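Local coordinates for protein alpha-glucosidase (Bacteroides thetaiotaomicron, PDB 5XFM) that hydrolyses beta-L-arabinopyranosides and alpha-galactosides as a bifunctional, calcium-binding member of glycoside hydrolase family 97, at residues L28-Q33 / N97-H102; Q83-K88 / Y292-G297; F529-N534 / D545-V550. The protein carries 1 engineered substitution. One frame throughout, in Å; residues are numbered along the deposited sequence.

Overall arrangement
From the N terminus, strand 26-31 opens contact 1 and strand 91-104 closes it, joining two sheets of the N-terminal beta domain. Before that closure, the loop following strand 69-83 opens contact 2, which closes only when the chain reaches 292-297 in the catalytic barrel. Contacts 1 and 2 therefore cross, the first binding the N-terminal domain within itself and the second tying it to the barrel; their centres lie about 37 Å apart. Contact 3 follows in series as a short local closure, where the segment after strand 526-528 meets helix 541-549. It touches contact 2 through Arg-296, which reaches Val-550 and Phe-529, whereas contact 1 lies on the opposite side of the chain's centre from contact 3.

Contact 1 (L28-Q33 / N97-H102)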
loop_
_atom_site.group_PDB
_atom_site.type_symbol
_atom_site.label_atom_id
_atom_site.label_comp_id
_atom_site.label_asym_id
_atom_site.label_seq_id
_atom_site.Cartn_x
_atom_site.Cartn_y
_atom_site.Cartn_z
ATOM N N LEU A 28 23.723 10.365 -4.844
ATOM C CA LEU A 28 22.841 11.492 -5.112
ATOM C C LEU A 28 23.665 12.774 -5.156
ATOM O O LEU A 28 24.442 13.047 -4.243
ATOM C CB LEU A 28 21.748 11.587 -4.036
ATOM C CG LEU A 28 20.708 12.703 -4.183
ATOM C CD1 LEU A 28 19.357 12.207 -3.731
ATOM C CD2 LEU A 28 21.083 13.956 -3.406
ATOM N N ALA A 29 23.483 13.567 -6.205
ATOM C CA ALA A 29 24.247 14.800 -6.356
ATOM C C ALA A 29 23.335 16.016 -6.346
ATOM O O ALA A 29 22.234 15.977 -6.890
ATOM C CB ALA A 29 25.063 14.760 -7.628
ATOM N N VAL A 30 23.808 17.103 -5.746
ATOM C CA VAL A 30 22.990 18.300 -5.609
ATOM C C VAL A 30 23.546 19.478 -6.399
ATOM O O VAL A 30 24.738 19.781 -6.338
ATOM C CB VAL A 30 22.847 18.703 -4.116
ATOM C CG1 VAL A 30 21.953 19.918 -3.966
ATOM C CG2 VAL A 30 22.288 17.546 -3.309
ATOM N N PHE A 31 22.662 20.130 -7.150
ATOM C CA PHE A 31 23.020 21.257 -7.996
ATOM C C PHE A 31 22.176 22.469 -7.631
ATOM O O PHE A 31 21.016 22.567 -8.032
ATOM C CB PHE A 31 22.812 20.930 -9.480
ATOM C CG PHE A 31 23.496 19.672 -9.945
ATOM C CD1 PHE A 31 22.908 18.430 -9.761
ATOM C CD2 PHE A 31 24.713 19.740 -10.612
ATOM C CE1 PHE A 31 23.537 17.275 -10.210
ATOM C CE2 PHE A 31 25.346 18.592 -11.064
ATOM C CZ PHE A 31 24.757 17.358 -10.863
ATOM N N VAL A 32 22.768 23.405 -6.898
ATOM C CA VAL A 32 22.061 24.611 -6.478
ATOM C C VAL A 32 22.762 25.887 -6.923
ATOM O O VAL A 32 22.149 26.765 -7.527
ATOM C CB VAL A 32 21.894 24.647 -4.944
ATOM C CG1 VAL A 32 21.199 25.934 -4.503
ATOM C CG2 VAL A 32 21.140 23.417 -4.475
ATOM N N GLN A 33 24.050 25.982 -6.605
ATOM C CA GLN A 33 24.839 27.166 -6.915
ATOM C C GLN A 33 24.859 27.459 -8.413
ATOM O O GLN A 33 25.099 26.571 -9.228
ATOM C CB GLN A 33 26.277 27.010 -6.396
ATOM C CG GLN A 33 26.439 26.974 -4.869
ATOM C CD GLN A 33 25.826 28.183 -4.172
ATOM O OE1 GLN A 33 25.010 28.039 -3.273
ATOM N NE2 GLN A 33 26.190 29.377 -4.615
ATOM N N ASN A 97 23.138 7.488 5.143
ATOM C CA ASN A 97 23.875 8.737 5.275
ATOM C C ASN A 97 22.968 9.927 5.012
ATOM O O ASN A 97 22.199 9.933 4.056
ATOM C CB ASN A 97 25.088 8.763 4.343
ATOM C CG ASN A 97 26.175 7.799 4.779
ATOM O OD1 ASN A 97 26.399 7.600 5.971
ATOM N ND2 ASN A 97 26.853 7.190 3.813
ATOM N N GLU A 98 23.063 10.926 5.879
ATOM C CA GLU A 98 22.183 12.083 5.839
ATOM C C GLU A 98 22.904 13.360 5.425
ATOM O O GLU A 98 23.893 13.763 6.042
ATOM C CB GLU A 98 21.527 12.295 7.199
ATOM C CG GLU A 98 20.495 13.401 7.210
ATOM C CD GLU A 98 20.009 13.721 8.610
ATOM O OE1 GLU A 98 18.853 13.372 8.928
ATOM O OE2 GLU A 98 20.788 14.305 9.395
ATOM N N LEU A 99 22.405 13.980 4.364
ATOM C CA LEU A 99 22.906 15.262 3.894
ATOM C C LEU A 99 21.902 16.366 4.190
ATOM O O LEU A 99 20.772 16.310 3.733
ATOM C CB LEU A 99 23.188 15.213 2.393
ATOM C CG LEU A 99 23.547 16.557 1.760
ATOM C CD1 LEU A 99 24.845 17.098 2.357
ATOM C CD2 LEU A 99 23.641 16.440 0.248
ATOM N N THR A 100 22.310 17.369 4.957
ATOM C CA THR A 100 21.458 18.521 5.206
ATOM C C THR A 100 21.971 19.720 4.429
ATOM O O THR A 100 23.104 20.150 4.609
ATOM C CB THR A 100 21.371 18.880 6.706
ATOM O OG1 THR A 100 20.906 17.747 7.453
ATOM C CG2 THR A 100 20.404 20.042 6.911
ATOM N N CYS A 101 21.135 20.230 3.538
ATOM C CA CYS A 101 21.467 21.388 2.721
ATOM C C CYS A 101 20.717 22.633 3.186
ATOM O O CYS A 101 19.498 22.606 3.382
ATOM C CB CYS A 101 21.157 21.101 1.251
ATOM S SG CYS A 101 22.151 19.755 0.560
ATOM N N HIS A 102 21.458 23.722 3.360
ATOM C CA HIS A 102 20.867 24.992 3.753
ATOM C C HIS A 102 20.802 25.940 2.571
ATOM O O HIS A 102 21.831 26.383 2.057
ATOM C CB HIS A 102 21.648 25.621 4.911
ATOM C CG HIS A 102 21.615 24.811 6.170
ATOM N ND1 HIS A 102 22.517 23.803 6.434
ATOM C CD2 HIS A 102 20.789 24.866 7.241
ATOM C CE1 HIS A 102 22.244 23.267 7.611
ATOM N NE2 HIS A 102 21.201 23.897 8.122
#
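With CG1 of Val-30 turned away from the backbone N (chi1 -178°), CG2 becomes the branch that meets Leu-99. On the facing strand the leucine answers with an extended first torsion, CG opposite its own N (chi1 172°), while chi2 of 63° turns CD2 rather than CD1 to the valine. The two side chains cross obliquely, methyl against methyl, with Val-30 CG2 4.0 Å from Leu-99 CD2. The sulfur of Cys-101 closes the group more loosely: Val-30 CG2 lies 4.5 Å from Cys-101 SG, and Val-30 CG1 is at the same 4.5 Å from Cys-101 SG, leaving the thiol facing both branches of the valine. Leu-99 CD2 and Cys-101 SG are themselves 3.6 Å apart, since residues two apart on a strand emerge on the same side, and together they offer Val-30 a joint apolar surface. This is face-to-face packing of two antiparallel sheets, as expected for the beta-sandwich of the N-terminal domain, whose sequence family belongs to the galactose mutarotase clan. Strand 26-31 contributes from one sheet and strand 91-104 from the other, and the backbones stay well separated, Val-30 CA lying 9.0 Å from Cys-101 CA. Phe-115 of the adjoining strand 110-117 touches both Leu-28 and Val-30, while Leu-70 of strand 69-83 packs on Cys-101, extending the apolar layer along the second sheet.

Contact 2 (Q83-K88 / Y292-G297); sequences QQTRIK and YRFGRG
Thr-85 and Arg-86 meet Phe-294 where two domains join: the loop between strands 69-83 and 91-104 of the N-terminal beta domain reaches the segment carrying strand 295-299 of the catalytic (beta/alpha)8 barrel. Along the loop, Gln-84 comes first. Its NE2 donates 3.1 Å to Thr-85 O, on a lone pair in the carbonyl plane, while OE1 is engaged by Arg-443. Thr-85 follows with OG1, which is 4.1 Å from Phe-294 CE2 and also accepts from Arg-86 NE at 2.9 Å. That bond is almost straight (175°) and lies in the guanidinium plane, so it helps fix how the arginine head is turned. Arg-86 then carries the contact. Its aliphatic part crosses the ring at about a right angle, CG making a CH-pi contact 4.0 Å from the Phe-294 centroid, with CD at 3.5 Å from Phe-294 CZ; the bend at chi3 (-77°) then turns NE back to Thr-85 OG1. The head continues to the barrel, NH1 bonding to Tyr-445 O and Tyr-448 O. Phe-294 is thus covered on both faces: opposite Arg-86 CG, the carbonyl oxygen of Tyr-292 stands 3.7 Å above the ring plane, over its centre.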
loop_
_atom_site.group_PDB
_atom_site.type_symbol
_atom_site.label_atom_id
_atom_site.label_comp_id
_atom_site.label_asym_id
_atom_site.label_seq_id
_atom_site.Cartn_x
_atom_site.Cartn_y
_atom_site.Cartn_z
ATOM N N GLN A 83 11.638 -2.058 15.569
ATOM C CA GLN A 83 10.698 -3.153 15.384
ATOM C C GLN A 83 9.390 -2.603 14.833
ATOM O O GLN A 83 8.942 -1.526 15.238
ATOM C CB GLN A 83 10.445 -3.920 16.686
ATOM C CG GLN A 83 11.676 -4.577 17.327
ATOM C CD GLN A 83 12.673 -3.575 17.881
ATOM O OE1 GLN A 83 12.309 -2.692 18.661
ATOM N NE2 GLN A 83 13.939 -3.713 17.494
ATOM N N GLN A 84 8.803 -3.313 13.875
ATOM C CA GLN A 84 7.550 -2.872 13.282
ATOM C C GLN A 84 6.676 -4.060 12.903
ATOM O O GLN A 84 7.095 -4.917 12.122
ATOM C CB GLN A 84 7.819 -2.010 12.047
ATOM C CG GLN A 84 6.584 -1.382 11.435
ATOM C CD GLN A 84 5.849 -0.461 12.401
ATOM O OE1 GLN A 84 6.456 0.391 13.048
ATOM N NE2 GLN A 84 4.534 -0.627 12.497
ATOM N N THR A 85 5.464 -4.104 13.447
ATOM C CA THR A 85 4.497 -5.121 13.059
ATOM C C THR A 85 3.695 -4.633 11.862
ATOM O O THR A 85 3.755 -3.451 11.517
ATOM C CB THR A 85 3.528 -5.459 14.198
ATOM O OG1 THR A 85 2.753 -4.298 14.525
ATOM C CG2 THR A 85 4.287 -5.930 15.423
ATOM N N ARG A 86 2.943 -5.545 11.248
ATOM C CA ARG A 86 2.000 -5.227 10.167
ATOM C C ARG A 86 2.654 -4.797 8.848
ATOM O O ARG A 86 2.007 -4.152 8.017
ATOM C CB ARG A 86 1.030 -4.129 10.619
ATOM C CG ARG A 86 0.157 -4.504 11.804
ATOM C CD ARG A 86 -0.358 -3.249 12.506
ATOM N NE ARG A 86 0.685 -2.632 13.327
ATOM C CZ ARG A 86 0.804 -1.325 13.538
ATOM N NH1 ARG A 86 -0.051 -0.475 12.992
ATOM N NH2 ARG A 86 1.790 -0.864 14.294
ATOM N N ILE A 87 3.935 -5.114 8.663
ATOM C CA ILE A 87 4.600 -4.861 7.383
ATOM C C ILE A 87 5.343 -6.122 6.937
ATOM O O ILE A 87 5.223 -7.167 7.576
ATOM C CB ILE A 87 5.588 -3.666 7.450
ATOM C CG1 ILE A 87 6.757 -3.966 8.379
ATOM C CG2 ILE A 87 4.880 -2.391 7.882
ATOM C CD1 ILE A 87 7.934 -3.018 8.199
ATOM N N LYS A 88 6.105 -6.016 5.848
ATOM C CA LYS A 88 6.755 -7.173 5.215
ATOM C C LYS A 88 7.896 -7.802 6.031
ATOM O O LYS A 88 8.336 -8.913 5.728
ATOM C CB LYS A 88 7.292 -6.774 3.840
ATOM C CG LYS A 88 8.442 -5.787 3.898
ATOM C CD LYS A 88 8.886 -5.327 2.514
ATOM C CE LYS A 88 7.959 -4.258 1.941
ATOM N NZ LYS A 88 8.535 -3.617 0.716
ATOM N N TYR A 292 -3.217 -5.195 20.121
ATOM C CA TYR A 292 -4.131 -5.473 19.016
ATOM C C TYR A 292 -3.810 -6.815 18.384
ATOM O O TYR A 292 -2.661 -7.103 18.044
ATOM C CB TYR A 292 -4.077 -4.359 17.974
ATOM C CG TYR A 292 -4.655 -3.052 18.469
ATOM C CD1 TYR A 292 -6.013 -2.921 18.730
ATOM C CD2 TYR A 292 -3.841 -1.959 18.691
ATOM C CE1 TYR A 292 -6.540 -1.730 19.188
ATOM C CE2 TYR A 292 -4.357 -0.766 19.151
ATOM C CZ TYR A 292 -5.703 -0.655 19.395
ATOM O OH TYR A 292 -6.207 0.543 19.849
ATOM N N ARG A 293 -4.841 -7.638 18.247
ATOM C CA ARG A 293 -4.691 -8.991 17.743
ATOM C C ARG A 293 -5.052 -9.058 16.261
ATOM O O ARG A 293 -6.150 -8.678 15.860
ATOM C CB ARG A 293 -5.560 -9.948 18.563
ATOM C CG ARG A 293 -5.471 -11.411 18.158
ATOM C CD ARG A 293 -6.502 -12.238 18.924
ATOM N NE ARG A 293 -6.452 -13.659 18.589
ATOM C CZ ARG A 293 -7.270 -14.572 19.102
ATOM N NH1 ARG A 293 -8.198 -14.214 19.979
ATOM N NH2 ARG A 293 -7.155 -15.844 18.748
ATOM N N PHE A 294 -4.108 -9.509 15.441
ATOM C CA PHE A 294 -4.350 -9.581 14.009
ATOM C C PHE A 294 -4.770 -10.991 13.609
ATOM O O PHE A 294 -4.743 -11.911 14.428
ATOM C CB PHE A 294 -3.101 -9.150 13.235
ATOM C CG PHE A 294 -2.426 -7.941 13.815
ATOM C CD1 PHE A 294 -3.127 -6.757 13.994
ATOM C CD2 PHE A 294 -1.089 -7.983 14.171
ATOM C CE1 PHE A 294 -2.507 -5.644 14.533
ATOM C CE2 PHE A 294 -0.462 -6.870 14.701
ATOM C CZ PHE A 294 -1.174 -5.699 14.881
ATOM N N GLY A 295 -5.164 -11.157 12.351
ATOM C CA GLY A 295 -5.542 -12.468 11.861
ATOM C C GLY A 295 -6.462 -12.502 10.660
ATOM O O GLY A 295 -6.317 -11.724 9.715
ATOM N N ARG A 296 -7.460 -13.373 10.737
ATOM C CA ARG A 296 -8.254 -13.760 9.581
ATOM C C ARG A 296 -9.723 -13.501 9.838
ATOM O O ARG A 296 -10.210 -13.674 10.959
ATOM C CB ARG A 296 -8.055 -15.242 9.252
ATOM C CG ARG A 296 -6.699 -15.623 8.699
ATOM C CD ARG A 296 -5.685 -15.825 9.810
ATOM N NE ARG A 296 -6.174 -16.736 10.839
ATOM C CZ ARG A 296 -6.043 -18.058 10.797
ATOM N NH1 ARG A 296 -5.440 -18.639 9.768
ATOM N NH2 ARG A 296 -6.520 -18.800 11.788
ATOM N N GLY A 297 -10.426 -13.062 8.803
ATOM C CA GLY A 297 -11.846 -12.809 8.912
ATOM C C GLY A 297 -12.649 -13.501 7.832
ATOM O O GLY A 297 -12.139 -13.802 6.753
#

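Contact 3 (F529-N534 / D545-V550); sequences FALAPN and DFMKRV
In the chain next to Met-547, whose side chain meets Phe-529 and Leu-531, the shortest polar bond runs from Arg-549 N to Phe-546 O, 2.7 Å long, and joins backbone atoms on either side of the methionine in sequence. Met-547 O is also engaged, by the hydroxyl of Tyr-326. Across the contact itself everything is apolar. The thioether is bent at both chi2 and chi3 (-65° at the latter), which curls its terminal methyl over one face of the Phe-529 ring. CE sits 3.8 Å from the ring centroid, 21° off the normal and offset toward the rim, where it comes within 3.5 Å of Phe-529 CD1. Behind the methyl, SD lies 5.3 Å from the same centroid, so this Met-aromatic contact is led by a CH-pi approach with sulfur at a distance above the face. Leu-531, two residues on from Phe-529, touches the methionine further back, its CD1 lying 4.2 Å from Met-547 CB. Val-550 completes the group: CG1 approaches Phe-529 CE1 to 3.8 Å, and the two side chains come from opposite directions. Within the catalytic (beta/alpha)8 barrel, the contact packs the loop after strand 526-528 against helix 541-549. Thr-519 of helix 512-521 touches Phe-529, Met-547 and Val-550 alike, while Phe-320 of helix 311-324 packs on Leu-531. An alanine in place of Phe-529 would remove the flat surface beneath Met-547 CE and is likely to leave the methionine end free to turn and Val-550 without its aromatic neighbour. With all four touching residues buried, the contact depends on the fit of methyl groups to the ring and on the weak attraction of polarised C-H bonds for its pi electrons, rather than on charge or hydrogen bonding.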
loop_
_atom_site.group_PDB
_atom_site.type_symbol
_atom_site.label_atom_id
_atom_site.label_comp_id
_atom_site.label_asym_id
_atom_site.label_seq_id
_atom_site.Cartn_x
_atom_site.Cartn_y
_atom_site.Cartn_z
ATOM N N PHE A 529 -10.533 -12.691 3.753
ATOM C CA PHE A 529 -10.511 -13.466 2.518
ATOM C C PHE A 529 -11.903 -13.664 1.946
ATOM O O PHE A 529 -12.904 -13.568 2.665
ATOM C CB PHE A 529 -9.845 -14.826 2.743
ATOM C CG PHE A 529 -8.393 -14.735 3.111
ATOM C CD1 PHE A 529 -7.943 -15.204 4.333
ATOM C CD2 PHE A 529 -7.481 -14.164 2.237
ATOM C CE1 PHE A 529 -6.612 -15.115 4.673
ATOM C CE2 PHE A 529 -6.150 -14.072 2.569
ATOM C CZ PHE A 529 -5.712 -14.552 3.788
ATOM N N ALA A 530 -11.967 -13.938 0.648
ATOM C CA ALA A 530 -13.248 -14.109 -0.020
ATOM C C ALA A 530 -13.739 -15.560 0.002
ATOM O O ALA A 530 -14.271 -16.055 -0.986
ATOM C CB ALA A 530 -13.144 -13.616 -1.448
ATOM N N LEU A 531 -13.586 -16.228 1.139
ATOM C CA LEU A 531 -14.120 -17.573 1.295
ATOM C C LEU A 531 -15.624 -17.522 1.563
ATOM O O LEU A 531 -16.171 -16.470 1.889
ATOM C CB LEU A 531 -13.406 -18.314 2.427
ATOM C CG LEU A 531 -11.913 -18.563 2.245
ATOM C CD1 LEU A 531 -11.344 -19.315 3.433
ATOM C CD2 LEU A 531 -11.658 -19.311 0.957
ATOM N N ALA A 532 -16.285 -18.663 1.413
ATOM C CA ALA A 532 -17.708 -18.785 1.737
ATOM C C ALA A 532 -17.978 -20.174 2.329
ATOM O O ALA A 532 -17.228 -21.111 2.063
ATOM C CB ALA A 532 -18.549 -18.534 0.513
ATOM N N PRO A 533 -19.034 -20.309 3.147
ATOM C CA PRO A 533 -19.309 -21.585 3.826
ATOM C C PRO A 533 -19.361 -22.799 2.892
ATOM O O PRO A 533 -18.834 -23.868 3.229
ATOM C CB PRO A 533 -20.679 -21.350 4.471
ATOM C CG PRO A 533 -20.785 -19.881 4.636
ATOM C CD PRO A 533 -19.941 -19.233 3.584
ATOM N N ASN A 534 -19.965 -22.625 1.722
ATOM C CA ASN A 534 -20.058 -23.696 0.734
ATOM C C ASN A 534 -18.696 -24.246 0.305
ATOM O O ASN A 534 -18.614 -25.359 -0.217
ATOM C CB ASN A 534 -20.835 -23.212 -0.490
ATOM C CG ASN A 534 -20.239 -21.965 -1.100
ATOM O OD1 ASN A 534 -20.425 -20.864 -0.587
ATOM N ND2 ASN A 534 -19.535 -22.127 -2.210
ATOM N N ASP A 545 -7.780 -26.766 4.114
ATOM C CA ASP A 545 -6.827 -27.124 5.154
ATOM C C ASP A 545 -5.707 -26.105 5.202
ATOM O O ASP A 545 -5.311 -25.667 6.281
ATOM C CB ASP A 545 -6.256 -28.530 4.937
ATOM C CG ASP A 545 -7.220 -29.626 5.361
ATOM O OD1 ASP A 545 -8.022 -29.388 6.288
ATOM O OD2 ASP A 545 -7.162 -30.733 4.787
ATOM N N PHE A 546 -5.186 -25.736 4.035
ATOM C CA PHE A 546 -4.175 -24.689 3.996
ATOM C C PHE A 546 -4.720 -23.391 4.591
ATOM O O PHE A 546 -4.076 -22.770 5.443
ATOM C CB PHE A 546 -3.697 -24.416 2.572
ATOM C CG PHE A 546 -2.831 -23.182 2.457
ATOM C CD1 PHE A 546 -1.477 -23.245 2.744
ATOM C CD2 PHE A 546 -3.376 -21.959 2.107
ATOM C CE1 PHE A 546 -0.683 -22.118 2.659
ATOM C CE2 PHE A 546 -2.585 -20.829 2.025
ATOM C CZ PHE A 546 -1.242 -20.908 2.296
ATOM N N MET A 547 -5.909 -22.989 4.139
ATOM C CA MET A 547 -6.492 -21.716 4.564
ATOM C C MET A 547 -6.715 -21.694 6.072
ATOM O O MET A 547 -6.748 -20.628 6.685
ATOM C CB MET A 547 -7.797 -21.436 3.823
ATOM C CG MET A 547 -7.580 -21.090 2.361
ATOM S SD MET A 547 -6.407 -19.737 2.167
ATOM C CE MET A 547 -7.296 -18.388 2.934
ATOM N N LYS A 548 -6.877 -22.871 6.665
ATOM C CA LYS A 548 -6.964 -22.959 8.117
ATOM C C LYS A 548 -5.650 -22.572 8.823
ATOM O O LYS A 548 -5.671 -22.141 9.977
ATOM C CB LYS A 548 -7.396 -24.363 8.535
ATOM C CG LYS A 548 -8.905 -24.568 8.486
ATOM C CD LYS A 548 -9.268 -26.043 8.437
ATOM C CE LYS A 548 -10.637 -26.300 9.062
ATOM N NZ LYS A 548 -11.626 -26.835 8.084
ATOM N N ARG A 549 -4.515 -22.723 8.144
ATOM C CA ARG A 549 -3.214 -22.458 8.767
ATOM C C ARG A 549 -2.527 -21.197 8.260
ATOM O O ARG A 549 -1.411 -20.890 8.682
ATOM C CB ARG A 549 -2.264 -23.640 8.555
ATOM C CG ARG A 549 -2.811 -24.985 9.000
ATOM C CD ARG A 549 -1.725 -26.054 9.007
ATOM N NE ARG A 549 -2.167 -27.280 8.344
ATOM C CZ ARG A 549 -1.541 -27.845 7.312
ATOM N NH1 ARG A 549 -0.429 -27.306 6.824
ATOM N NH2 ARG A 549 -2.025 -28.957 6.770
ATOM N N VAL A 550 -3.182 -20.467 7.362
ATOM C CA VAL A 550 -2.559 -19.292 6.751
ATOM C C VAL A 550 -2.198 -18.188 7.763
ATOM O O VAL A 550 -2.998 -17.820 8.627
ATOM C CB VAL A 550 -3.476 -18.707 5.626
ATOM C CG1 VAL A 550 -4.744 -18.088 6.194
ATOM C CG2 VAL A 550 -2.714 -17.709 4.768
#